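Local coordinates for protein pseudopodium-enriched atypical kinase 1 (Homo sapiens, PDB 6BHC) that adopts a protein kinase fold with an unusual catalytic cleft and, as a pseudokinase, probably signals by dimerising and scaffolding more than by transferring phosphate, at residues V51-W54 against S55-R58; A112-F115 against N116-Q119; L166-H169 against G170-P173; W355-E359 against D360-T364; L389-K392 against F393-S397. The protein carries 1 engineered substitution. All blocks are in the same frame, centred on the assembly; numbering follows the deposited sequence.

Contact 1 (V51-W54 against S55-R58); sequences VDSW and SDFR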
loop_
_atom_site.group_PDB
_atom_site.type_symbol
_atom_site.label_atom_id
_atom_site.label_comp_id
_atom_site.label_asym_id
_atom_site.label_seq_id
_atom_site.Cartn_x
_atom_site.Cartn_y
_atom_site.Cartn_z
ATOM N N VAL A 51 12.321 -47.132 0.277
ATOM C CA VAL A 51 13.600 -47.834 0.327
ATOM C C VAL A 51 14.724 -46.858 0.649
ATOM O O VAL A 51 15.187 -46.116 -0.225
ATOM C CB VAL A 51 13.878 -48.574 -0.994
ATOM C CG1 VAL A 51 15.184 -49.350 -0.905
ATOM C CG2 VAL A 51 12.722 -49.502 -1.336
ATOM N N ASP A 52 15.169 -46.863 1.905
ATOM C CA ASP A 52 16.280 -46.035 2.376
ATOM C C ASP A 52 16.051 -44.558 2.061
ATOM O O ASP A 52 16.791 -43.928 1.301
ATOM C CB ASP A 52 17.611 -46.522 1.796
ATOM C CG ASP A 52 18.294 -47.543 2.681
ATOM O OD1 ASP A 52 18.065 -47.512 3.909
ATOM O OD2 ASP A 52 19.062 -48.373 2.152
ATOM N N SER A 53 14.999 -44.006 2.668
ATOM C CA SER A 53 14.757 -42.575 2.552
ATOM C C SER A 53 15.709 -41.763 3.418
ATOM O O SER A 53 15.849 -40.556 3.199
ATOM C CB SER A 53 13.307 -42.258 2.914
ATOM O OG SER A 53 12.420 -42.895 2.016
ATOM N N TRP A 54 16.364 -42.400 4.393
ATOM C CA TRP A 54 17.377 -41.711 5.185
ATOM C C TRP A 54 18.565 -41.294 4.327
ATOM O O TRP A 54 19.224 -40.292 4.623
ATOM C CB TRP A 54 17.836 -42.607 6.336
ATOM C CG TRP A 54 19.076 -42.126 7.021
ATOM C CD1 TRP A 54 20.342 -42.614 6.864
ATOM C CD2 TRP A 54 19.173 -41.058 7.971
ATOM N NE1 TRP A 54 21.220 -41.917 7.659
ATOM C CE2 TRP A 54 20.527 -40.956 8.348
ATOM C CE3 TRP A 54 18.246 -40.180 8.539
ATOM C CZ2 TRP A 54 20.976 -40.010 9.268
ATOM C CZ3 TRP A 54 18.694 -39.241 9.453
ATOM C CH2 TRP A 54 20.047 -39.164 9.808
ATOM N N SER A 55 18.848 -42.045 3.261
ATOM C CA SER A 55 19.937 -41.702 2.357
ATOM C C SER A 55 19.573 -40.576 1.399
ATOM O O SER A 55 20.472 -39.982 0.794
ATOM C CB SER A 55 20.365 -42.938 1.562
ATOM O OG SER A 55 21.406 -42.629 0.652
ATOM N N ASP A 56 18.285 -40.269 1.248
ATOM C CA ASP A 56 17.847 -39.192 0.367
ATOM C C ASP A 56 17.983 -37.814 0.998
ATOM O O ASP A 56 17.725 -36.813 0.319
ATOM C CB ASP A 56 16.394 -39.416 -0.061
ATOM C CG ASP A 56 16.246 -40.557 -1.044
ATOM O OD1 ASP A 56 17.219 -40.846 -1.772
ATOM O OD2 ASP A 56 15.154 -41.163 -1.092
ATOM N N PHE A 57 18.370 -37.730 2.265
ATOM C CA PHE A 57 18.536 -36.456 2.960
ATOM C C PHE A 57 20.023 -36.258 3.231
ATOM O O PHE A 57 20.575 -36.828 4.176
ATOM C CB PHE A 57 17.717 -36.424 4.247
ATOM C CG PHE A 57 16.236 -36.352 4.014
ATOM C CD1 PHE A 57 15.481 -37.507 3.897
ATOM C CD2 PHE A 57 15.600 -35.126 3.900
ATOM C CE1 PHE A 57 14.117 -37.442 3.678
ATOM C CE2 PHE A 57 14.238 -35.054 3.682
ATOM C CZ PHE A 57 13.495 -36.213 3.569
ATOM N N ARG A 58 20.668 -35.450 2.395
ATOM C CA ARG A 58 22.084 -35.139 2.546
ATOM C C ARG A 58 22.217 -33.982 3.527
ATOM O O ARG A 58 21.818 -32.852 3.224
ATOM C CB ARG A 58 22.716 -34.796 1.199
ATOM C CG ARG A 58 22.804 -35.960 0.217
ATOM C CD ARG A 58 21.514 -36.141 -0.573
ATOM N NE ARG A 58 21.115 -34.914 -1.257
ATOM C CZ ARG A 58 21.534 -34.563 -2.469
ATOM N NH1 ARG A 58 22.372 -35.345 -3.136
ATOM N NH2 ARG A 58 21.117 -33.426 -3.013
#
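A tight turn feeding the first strand of the kinase N-lobe sheet is built here from Ser53 folding onto Asp56 and Phe57. Asp56 N donates to Ser53 O at 3.1 Å, a bent bond (142° at the hydrogen). One step earlier, Ser55 N reaches Asp52 O across 3.4 Å, a weak bond. Together these two links between residues three apart wind the backbone round before it straightens into strand 57-59.

The carbonyl oxygen of Ser53 is shared. Besides Asp56 N it meets the edge of the Phe57 ring, close to the ring plane, with CD1 3.1 Å from Ser53 O. The ring is brought there by its first torsion, which turns CG to the backbone-N side of CB and leaves it opposite the carbonyl carbon (chi1 -70°). CB of Asp56 also rests 3.5 Å from Ser53 O, whereas the Ser53 hydroxyl is hydrogen-bonded to Gly50 N, just before the turn.

Trp54 follows the other course: CG swings opposite its own N (chi1 167°) and the indole settles on Val88 and Ile90 of strand 85-91, on Phe124, Ala126 and Val128 of strand 123-128, and on the loop residues Pro129 and Leu132. Phe57 stacks on Tyr78 and also touches Val88 and Phe124, so both aromatic residues of the turn pack against the same sheet. A backbone bond joins Asp56 to Ala79, just beyond the end of strand 71-78, and one from Arg58 to Ser77 lies within the antiparallel pairing that belongs to the curled N-lobe sheet of protein kinases.

Contact 2 (A112-F115 against N116-Q119); sequences AVHF and NIQQ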
loop_
_atom_site.group_PDB
_atom_site.type_symbol
_atom_site.label_atom_id
_atom_site.label_comp_id
_atom_site.label_asym_id
_atom_site.label_seq_id
_atom_site.Cartn_x
_atom_site.Cartn_y
_atom_site.Cartn_z
ATOM N N ALA A 112 -5.299 -28.227 12.247
ATOM C CA ALA A 112 -5.114 -27.432 11.043
ATOM C C ALA A 112 -3.848 -26.594 11.166
ATOM O O ALA A 112 -3.414 -26.244 12.267
ATOM C CB ALA A 112 -6.327 -26.533 10.803
ATOM N N VAL A 113 -3.248 -26.275 10.016
ATOM C CA VAL A 113 -1.964 -25.590 10.022
ATOM C C VAL A 113 -2.102 -24.222 10.684
ATOM O O VAL A 113 -3.145 -23.562 10.605
ATOM C CB VAL A 113 -1.400 -25.461 8.596
ATOM C CG1 VAL A 113 -1.171 -26.840 7.991
ATOM C CG2 VAL A 113 -2.334 -24.640 7.721
ATOM N N HIS A 114 -1.037 -23.804 11.363
ATOM C CA HIS A 114 -1.009 -22.517 12.038
ATOM C C HIS A 114 0.407 -21.968 11.978
ATOM O O HIS A 114 1.383 -22.721 12.018
ATOM C CB HIS A 114 -1.477 -22.628 13.492
ATOM C CG HIS A 114 -1.715 -21.307 14.149
ATOM N ND1 HIS A 114 -0.709 -20.579 14.749
ATOM C CD2 HIS A 114 -2.846 -20.577 14.300
ATOM C CE1 HIS A 114 -1.211 -19.461 15.241
ATOM N NE2 HIS A 114 -2.507 -19.436 14.983
ATOM N N PHE A 115 0.501 -20.640 11.896
ATOM C CA PHE A 115 1.788 -19.973 11.722
ATOM C C PHE A 115 2.753 -20.275 12.864
ATOM O O PHE A 115 3.971 -20.323 12.650
ATOM C CB PHE A 115 1.553 -18.466 11.595
ATOM C CG PHE A 115 2.778 -17.674 11.239
ATOM C CD1 PHE A 115 3.297 -17.711 9.955
ATOM C CD2 PHE A 115 3.387 -16.859 12.180
ATOM C CE1 PHE A 115 4.415 -16.968 9.623
ATOM C CE2 PHE A 115 4.505 -16.115 11.855
ATOM C CZ PHE A 115 5.016 -16.167 10.573
ATOM N N ASN A 116 2.236 -20.497 14.073
ATOM C CA ASN A 116 3.063 -20.656 15.262
ATOM C C ASN A 116 3.038 -22.078 15.816
ATOM O O ASN A 116 3.430 -22.297 16.967
ATOM C CB ASN A 116 2.627 -19.660 16.336
ATOM C CG ASN A 116 2.699 -18.226 15.856
ATOM O OD1 ASN A 116 1.676 -17.560 15.703
ATOM N ND2 ASN A 116 3.911 -17.744 15.614
ATOM N N ILE A 117 2.588 -23.047 15.026
ATOM C CA ILE A 117 2.567 -24.446 15.432
ATOM C C ILE A 117 3.334 -25.253 14.395
ATOM O O ILE A 117 3.181 -25.033 13.188
ATOM C CB ILE A 117 1.125 -24.970 15.604
ATOM C CG1 ILE A 117 0.405 -24.169 16.691
ATOM C CG2 ILE A 117 1.123 -26.458 15.949
ATOM C CD1 ILE A 117 -0.973 -24.677 17.025
ATOM N N GLN A 118 4.163 -26.181 14.867
ATOM C CA GLN A 118 5.081 -26.889 13.985
ATOM C C GLN A 118 4.327 -27.749 12.978
ATOM O O GLN A 118 3.392 -28.473 13.336
ATOM C CB GLN A 118 6.038 -27.757 14.800
ATOM C CG GLN A 118 7.091 -28.451 13.957
ATOM C CD GLN A 118 8.175 -29.097 14.792
ATOM O OE1 GLN A 118 7.895 -29.777 15.779
ATOM N NE2 GLN A 118 9.425 -28.879 14.405
ATOM N N GLN A 119 4.739 -27.661 11.718
ATOM C CA GLN A 119 4.233 -28.496 10.641
ATOM C C GLN A 119 5.301 -29.500 10.230
ATOM O O GLN A 119 6.500 -29.280 10.424
ATOM C CB GLN A 119 3.827 -27.653 9.428
ATOM C CG GLN A 119 2.959 -26.450 9.749
ATOM C CD GLN A 119 2.779 -25.535 8.551
ATOM O OE1 GLN A 119 2.411 -25.980 7.463
ATOM N NE2 GLN A 119 3.051 -24.250 8.743
HETATM O O HOH W 1 0.629 -25.681 12.163
#
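The His114 ring turns its ND1 edge to the backbone amide of Asn116, ND1 accepting from Asn116 N at 3.0 Å. The bond is nearly straight (168°), although the donor lies somewhat off the ring plane. With CG swung opposite the backbone N (chi1 -169°), this edge of the imidazole is brought beside the turn, and CE1 comes within 3.5 Å of Asn116 OD1. At the root of the ring, His114 CB packs on Ile117 CG1, 4.0 Å away.

His114 to Ile117 form a type I beta turn, closed by Ile117 N donating to His114 O at 3.3 Å. The sequence His-Phe-Asn-Ile fits the HxN motif of the αC-β4 loop of protein kinases, here between helix 104-109 and strand 123-128. A water continues the closure: it accepts from His114 N at 2.6 Å and donates to Ile117 O at 2.8 Å.

The Asn116 amide stands almost perpendicular to the Phe115 ring, ND2 lying 3.6 Å from Phe115 CD2, and that nitrogen is held by Leu238 O. Phe115 itself meets Arg237 in a cation-pi contact and Trp409 edge-to-face. Farther along, the extended Gln119 side chain reaches back at a slant, its OE1 3.7 Å from Val113 CG1.

Contact 3 (L166-H169 against G170-P173); sequences LAQH and GKSP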
loop_
_atom_site.group_PDB
_atom_site.type_symbol
_atom_site.label_atom_id
_atom_site.label_comp_id
_atom_site.label_asym_id
_atom_site.label_seq_id
_atom_site.Cartn_x
_atom_site.Cartn_y
_atom_site.Cartn_z
ATOM N N LEU A 166 21.536 -12.117 27.828
ATOM C CA LEU A 166 21.616 -11.545 29.168
ATOM C C LEU A 166 22.242 -10.155 29.140
ATOM O O LEU A 166 21.751 -9.235 29.805
ATOM C CB LEU A 166 22.403 -12.472 30.094
ATOM C CG LEU A 166 22.573 -11.982 31.535
ATOM C CD1 LEU A 166 21.220 -11.731 32.189
ATOM C CD2 LEU A 166 23.391 -12.973 32.348
ATOM N N ALA A 167 23.318 -9.980 28.370
ATOM C CA ALA A 167 23.977 -8.680 28.311
ATOM C C ALA A 167 23.117 -7.652 27.586
ATOM O O ALA A 167 23.094 -6.476 27.969
ATOM C CB ALA A 167 25.342 -8.812 27.636
ATOM N N GLN A 168 22.404 -8.072 26.537
ATOM C CA GLN A 168 21.544 -7.140 25.816
ATOM C C GLN A 168 20.348 -6.712 26.655
ATOM O O GLN A 168 19.856 -5.588 26.500
ATOM C CB GLN A 168 21.075 -7.762 24.501
ATOM C CG GLN A 168 22.126 -7.741 23.400
ATOM C CD GLN A 168 22.480 -6.332 22.960
ATOM O OE1 GLN A 168 21.602 -5.525 22.655
ATOM N NE2 GLN A 168 23.772 -6.028 22.932
ATOM N N HIS A 169 19.863 -7.586 27.538
ATOM C CA HIS A 169 18.784 -7.197 28.437
ATOM C C HIS A 169 19.246 -6.112 29.402
ATOM O O HIS A 169 18.492 -5.183 29.708
ATOM C CB HIS A 169 18.270 -8.420 29.199
ATOM C CG HIS A 169 16.994 -8.177 29.944
ATOM N ND1 HIS A 169 16.385 -9.147 30.711
ATOM C CD2 HIS A 169 16.207 -7.078 30.034
ATOM C CE1 HIS A 169 15.281 -8.655 31.246
ATOM N NE2 HIS A 169 15.151 -7.401 30.851
ATOM N N GLY A 170 20.491 -6.203 29.871
ATOM C CA GLY A 170 21.021 -5.173 30.748
ATOM C C GLY A 170 21.325 -3.878 30.022
ATOM O O GLY A 170 21.099 -2.790 30.559
ATOM N N LYS A 171 21.837 -3.974 28.792
ATOM C CA LYS A 171 22.208 -2.779 28.041
ATOM C C LYS A 171 20.998 -2.118 27.389
ATOM O O LYS A 171 20.855 -0.892 27.443
ATOM C CB LYS A 171 23.254 -3.129 26.979
ATOM C CG LYS A 171 23.644 -1.966 26.077
ATOM C CD LYS A 171 24.606 -2.404 24.983
ATOM C CE LYS A 171 24.957 -1.245 24.058
ATOM N NZ LYS A 171 25.635 -0.127 24.776
ATOM N N SER A 172 20.121 -2.908 26.770
ATOM C CA SER A 172 18.956 -2.396 26.047
ATOM C C SER A 172 17.706 -3.087 26.570
ATOM O O SER A 172 17.173 -4.003 25.927
ATOM C CB SER A 172 19.107 -2.606 24.540
ATOM O OG SER A 172 20.329 -2.066 24.071
ATOM N N PRO A 173 17.200 -2.669 27.734
ATOM C CA PRO A 173 15.999 -3.325 28.275
ATOM C C PRO A 173 14.747 -3.062 27.455
ATOM O O PRO A 173 13.874 -3.936 27.390
ATOM C CB PRO A 173 15.885 -2.737 29.688
ATOM C CG PRO A 173 16.562 -1.412 29.593
ATOM C CD PRO A 173 17.693 -1.598 28.617
#
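Three backbone hydrogen bonds, each from a residue to the one four places before it, tie Leu166-His169 to Gly170-Pro173. Gly170 N donates to Leu166 O at 3.3 Å, Lys171 N to Ala167 O at 2.9 Å, and Ser172 N to Gln168 O at 2.7 Å. The series cannot run further: at the next step His169 O faces Pro173 N, which has no hydrogen to give, and instead comes 3.4 Å from Pro173 CA.

Ser172 is thus the joint between two helices of the kinase C-lobe. It is the first residue to leave the helical conformation after helix 166-171, and it takes the N-cap position of the long helix 173-194, though its hydroxyl makes no capping bond.

Side-chain packing is slight. Lys171 CB lies beside Ala167 O at 3.5 Å while its chain extends away, and the bent Gln168 brings OE1 only to 3.9 Å from Ser172 OG. His169 offers the edge of its ring to Pro173, CD2 standing 4.1 Å from Pro173 CA.

The polar partners of His169 lie elsewhere in the C-lobe. Its NE2 bonds to Glu177 OE2 and its ND1 to His291 ND1, so both ring nitrogens of this buried histidine are satisfied, which should hold the ring in one rotation.

Contact 4 (W355-E359 against D360-T364); sequences WGPRE and DLFQT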
loop_
_atom_site.group_PDB
_atom_site.type_symbol
_atom_site.label_atom_id
_atom_site.label_comp_id
_atom_site.label_asym_id
_atom_site.label_seq_id
_atom_site.Cartn_x
_atom_site.Cartn_y
_atom_site.Cartn_z
ATOM N N TRP A 355 1.190 -2.174 21.208
ATOM C CA TRP A 355 0.606 -1.060 20.472
ATOM C C TRP A 355 -0.582 -0.411 21.161
ATOM O O TRP A 355 -0.871 0.757 20.867
ATOM C CB TRP A 355 0.150 -1.512 19.077
ATOM C CG TRP A 355 1.148 -2.354 18.363
ATOM C CD1 TRP A 355 2.251 -1.923 17.688
ATOM C CD2 TRP A 355 1.134 -3.780 18.245
ATOM N NE1 TRP A 355 2.930 -2.996 17.159
ATOM C CE2 TRP A 355 2.263 -4.147 17.486
ATOM C CE3 TRP A 355 0.279 -4.784 18.709
ATOM C CZ2 TRP A 355 2.559 -5.472 17.182
ATOM C CZ3 TRP A 355 0.573 -6.101 18.405
ATOM C CH2 TRP A 355 1.704 -6.433 17.649
ATOM N N GLY A 356 -1.276 -1.114 22.058
ATOM C CA GLY A 356 -2.517 -0.649 22.636
ATOM C C GLY A 356 -2.360 0.621 23.442
ATOM O O GLY A 356 -1.259 1.162 23.579
ATOM N N PRO A 357 -3.466 1.117 23.997
ATOM C CA PRO A 357 -3.421 2.405 24.701
ATOM C C PRO A 357 -2.429 2.379 25.853
ATOM O O PRO A 357 -2.316 1.391 26.582
ATOM C CB PRO A 357 -4.861 2.596 25.194
ATOM C CG PRO A 357 -5.461 1.234 25.186
ATOM C CD PRO A 357 -4.799 0.495 24.060
ATOM N N ARG A 358 -1.697 3.480 26.000
ATOM C CA ARG A 358 -0.648 3.581 27.001
ATOM C C ARG A 358 -1.236 3.983 28.351
ATOM O O ARG A 358 -2.432 4.259 28.484
ATOM C CB ARG A 358 0.415 4.582 26.555
ATOM C CG ARG A 358 0.928 4.359 25.144
ATOM C CD ARG A 358 1.623 3.016 25.012
ATOM N NE ARG A 358 2.045 2.764 23.638
ATOM C CZ ARG A 358 2.675 1.664 23.240
ATOM N NH1 ARG A 358 3.020 1.520 21.967
ATOM N NH2 ARG A 358 2.962 0.710 24.115
ATOM N N GLU A 359 -0.372 4.023 29.368
ATOM C CA GLU A 359 -0.801 4.434 30.699
ATOM C C GLU A 359 -1.245 5.890 30.738
ATOM O O GLU A 359 -1.951 6.284 31.672
ATOM C CB GLU A 359 0.323 4.196 31.709
ATOM C CG GLU A 359 0.751 2.739 31.828
ATOM C CD GLU A 359 1.892 2.538 32.809
ATOM O OE1 GLU A 359 2.404 3.544 33.344
ATOM O OE2 GLU A 359 2.276 1.373 33.047
ATOM N N ASP A 360 -0.849 6.698 29.750
ATOM C CA ASP A 360 -1.333 8.073 29.683
ATOM C C ASP A 360 -2.841 8.112 29.479
ATOM O O ASP A 360 -3.534 8.952 30.066
ATOM C CB ASP A 360 -0.618 8.827 28.561
ATOM C CG ASP A 360 0.888 8.847 28.738
ATOM O OD1 ASP A 360 1.355 8.790 29.895
ATOM O OD2 ASP A 360 1.606 8.919 27.718
ATOM N N LEU A 361 -3.371 7.206 28.653
ATOM C CA LEU A 361 -4.815 7.109 28.475
ATOM C C LEU A 361 -5.495 6.461 29.676
ATOM O O LEU A 361 -6.696 6.670 29.877
ATOM C CB LEU A 361 -5.128 6.332 27.192
ATOM C CG LEU A 361 -6.578 6.166 26.720
ATOM C CD1 LEU A 361 -6.653 6.232 25.200
ATOM C CD2 LEU A 361 -7.170 4.852 27.214
ATOM N N PHE A 362 -4.754 5.693 30.481
ATOM C CA PHE A 362 -5.355 5.040 31.640
ATOM C C PHE A 362 -5.854 6.062 32.654
ATOM O O PHE A 362 -6.893 5.857 33.293
ATOM C CB PHE A 362 -4.352 4.087 32.299
ATOM C CG PHE A 362 -4.049 2.852 31.489
ATOM C CD1 PHE A 362 -4.627 2.650 30.246
ATOM C CD2 PHE A 362 -3.191 1.883 31.985
ATOM C CE1 PHE A 362 -4.344 1.514 29.507
ATOM C CE2 PHE A 362 -2.908 0.743 31.253
ATOM C CZ PHE A 362 -3.485 0.560 30.013
ATOM N N GLN A 363 -5.126 7.171 32.817
ATOM C CA GLN A 363 -5.549 8.202 33.760
ATOM C C GLN A 363 -6.877 8.821 33.342
ATOM O O GLN A 363 -7.760 9.037 34.181
ATOM C CB GLN A 363 -4.473 9.280 33.883
ATOM C CG GLN A 363 -3.252 8.855 34.677
ATOM C CD GLN A 363 -2.256 9.984 34.857
ATOM O OE1 GLN A 363 -2.016 10.767 33.939
ATOM N NE2 GLN A 363 -1.679 10.078 36.050
ATOM N N THR A 364 -7.034 9.118 32.050
ATOM C CA THR A 364 -8.309 9.635 31.567
ATOM C C THR A 364 -9.413 8.594 31.697
ATOM O O THR A 364 -10.573 8.949 31.940
ATOM C CB THR A 364 -8.174 10.092 30.112
ATOM O OG1 THR A 364 -7.014 10.924 29.978
ATOM C CG2 THR A 364 -9.401 10.882 29.683
#
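Phe362 takes a first torsion of -70°, with CG opposite the carbonyl carbon and beside the backbone N, and this folds its ring back over the residues that precede the helix, above all Glu359 and Arg358. Glu359 CA stands over one face, 4.0 Å from the ring centroid and 27° off the normal, a CH-pi contact. Arg358 O lies over the same face but nearer the rim, with Phe362 CD1 3.2 Å away. The Glu359 side chain passes the ring at a slant, CG 4.0 Å from Phe362 CD2.

Leu361 leaves the backbone differently: its CG sits opposite the N (chi1 -176°), and CD2 packs on Pro357 CB at 3.8 Å. Proline and leucine both also touch Trp381 of helix 371-396, while Phe362 reaches Val427 and Leu430 of helix 420-430. The turn into helix 359-367 is therefore packed among helices 371-396 and 420-430 near the C-terminal end of the chain.

Backbone bonding across the turn is spread thin. Arg358 O takes weak bonds from Leu361 N, at 3.1 Å, and from Phe362 N; Glu359 O takes two more weak ones, from Phe362 N and Gln363 N.

The Arg358 side chain leads away, to the end of helix 343-354. NH1 bonds to Leu354 O and NH2 to Leu353 O, and one face of the guanidinium lies over Gly356 O, 3.6 Å from its plane. The partial negative charge of carbonyls at a helix C-terminus probably favours the guanidinium there.

Contact 5 (L389-K392 against F393-S397); sequences LMIK and FAEKS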
loop_
_atom_site.group_PDB
_atom_site.type_symbol
_atom_site.label_atom_id
_atom_site.label_comp_id
_atom_site.label_asym_id
_atom_site.label_seq_id
_atom_site.Cartn_x
_atom_site.Cartn_y
_atom_site.Cartn_z
ATOM N N LEU A 389 -2.438 3.205 10.949
ATOM C CA LEU A 389 -1.974 1.946 10.372
ATOM C C LEU A 389 -2.366 1.834 8.904
ATOM O O LEU A 389 -1.583 1.342 8.082
ATOM C CB LEU A 389 -2.528 0.765 11.167
ATOM C CG LEU A 389 -2.048 -0.613 10.702
ATOM C CD1 LEU A 389 -0.530 -0.699 10.762
ATOM C CD2 LEU A 389 -2.680 -1.714 11.534
ATOM N N MET A 390 -3.572 2.289 8.553
ATOM C CA MET A 390 -3.991 2.258 7.156
ATOM C C MET A 390 -3.086 3.129 6.294
ATOM O O MET A 390 -2.736 2.753 5.169
ATOM C CB MET A 390 -5.446 2.709 7.032
ATOM C CG MET A 390 -6.056 2.471 5.659
ATOM S SD MET A 390 -6.284 0.717 5.306
ATOM C CE MET A 390 -7.370 0.246 6.649
ATOM N N ILE A 391 -2.697 4.298 6.808
ATOM C CA ILE A 391 -1.767 5.162 6.086
ATOM C C ILE A 391 -0.425 4.464 5.907
ATOM O O ILE A 391 0.202 4.558 4.845
ATOM C CB ILE A 391 -1.619 6.508 6.822
ATOM C CG1 ILE A 391 -2.928 7.298 6.757
ATOM C CG2 ILE A 391 -0.469 7.322 6.243
ATOM C CD1 ILE A 391 -2.938 8.539 7.628
ATOM N N LYS A 392 0.028 3.741 6.935
ATOM C CA LYS A 392 1.311 3.048 6.856
ATOM C C LYS A 392 1.318 2.015 5.736
ATOM O O LYS A 392 2.289 1.917 4.978
ATOM C CB LYS A 392 1.631 2.386 8.196
ATOM C CG LYS A 392 2.960 1.644 8.230
ATOM C CD LYS A 392 3.098 0.832 9.510
ATOM C CE LYS A 392 4.448 0.137 9.596
ATOM N NZ LYS A 392 5.569 1.107 9.714
ATOM N N PHE A 393 0.242 1.232 5.617
ATOM C CA PHE A 393 0.162 0.254 4.537
ATOM C C PHE A 393 0.119 0.938 3.177
ATOM O O PHE A 393 0.739 0.466 2.217
ATOM C CB PHE A 393 -1.061 -0.644 4.721
ATOM C CG PHE A 393 -0.809 -1.843 5.590
ATOM C CD1 PHE A 393 -0.323 -3.021 5.043
ATOM C CD2 PHE A 393 -1.061 -1.793 6.951
ATOM C CE1 PHE A 393 -0.091 -4.128 5.841
ATOM C CE2 PHE A 393 -0.832 -2.896 7.754
ATOM C CZ PHE A 393 -0.345 -4.065 7.199
ATOM N N ALA A 394 -0.603 2.057 3.080
ATOM C CA ALA A 394 -0.715 2.765 1.810
ATOM C C ALA A 394 0.633 3.313 1.356
ATOM O O ALA A 394 0.927 3.338 0.155
ATOM C CB ALA A 394 -1.741 3.892 1.928
ATOM N N GLU A 395 1.465 3.759 2.301
ATOM C CA GLU A 395 2.768 4.304 1.935
ATOM C C GLU A 395 3.727 3.211 1.474
ATOM O O GLU A 395 4.625 3.479 0.667
ATOM C CB GLU A 395 3.365 5.080 3.110
ATOM C CG GLU A 395 2.526 6.276 3.547
ATOM C CD GLU A 395 3.167 7.068 4.673
ATOM O OE1 GLU A 395 3.150 8.315 4.609
ATOM O OE2 GLU A 395 3.691 6.444 5.619
ATOM N N LYS A 396 3.555 1.982 1.965
ATOM C CA LYS A 396 4.408 0.890 1.512
ATOM C C LYS A 396 4.098 0.465 0.083
ATOM O O LYS A 396 4.942 -0.173 -0.555
ATOM C CB LYS A 396 4.285 -0.309 2.454
ATOM C CG LYS A 396 5.095 -0.165 3.731
ATOM C CD LYS A 396 5.024 -1.422 4.581
ATOM C CE LYS A 396 6.030 -1.371 5.718
ATOM N NZ LYS A 396 7.427 -1.259 5.212
ATOM N N SER A 397 2.918 0.810 -0.439
ATOM C CA SER A 397 2.587 0.477 -1.819
ATOM C C SER A 397 3.434 1.245 -2.825
ATOM O O SER A 397 3.432 0.889 -4.009
ATOM C CB SER A 397 1.104 0.742 -2.088
ATOM O OG SER A 397 0.816 2.129 -2.065
#
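Leu389 and Phe393 lie side by side and point the same way, one turn apart on the helix. Leu389 CD1 meets Phe393 CE2 at 3.7 Å, and the ring also turns its edge to the backbone: Leu389 O sits in the ring plane, 3.4 Å from CD2. The same oxygen accepts a hydrogen bond from Phe393 N at 3.1 Å, so main chain and ring edge converge on one carbonyl.

Ile391 and Glu395 form a second pair, but at a slant. Ile391 CG2, which is opposite its backbone N, touches Glu395 CD at 4.0 Å, while Glu395 CG presses on Ile391 O at 3.2 Å. On another flank the two lysine chains, Lys392 and Lys396, approach at their CE atoms. Both touch Asp408, which may ease the proximity of their charges, and Lys396 NZ bonds to Gly403 O.

All of this belongs to the C-terminal part of helix 371-396, which packs against helix 16-39 through Met390 and also faces the second subunit. Met390 touches Ala394 of that subunit, Ala394 touches its Phe393, and Ile391 its Ala27. This is consistent with a place in the dimer interface of this kinase fold.

Farther along, Ala394 O receives two donors from Ser397, OG at 2.5 Å and N at 3.3 Å.

The five contacts sample the molecule from the N-lobe to the dimer interface. Contact 1, at the far edge of the N-lobe, lies with its centre about 57 Å from that of contact 4. Contact 2 occupies the loop leading to strand 123-128; its Gln118 bonds Lys89, which the kinase family would place at the nucleotide cleft, and this probably places contact 2 beside that cleft. Contact 3 lies on the C-lobe, its centre about 31 Å from that of contact 2. Contacts 4 and 5 sit on successive helices, 359-367 and 371-396, their nearest atoms about 8 Å apart, and of the five only contact 5 meets the second subunit.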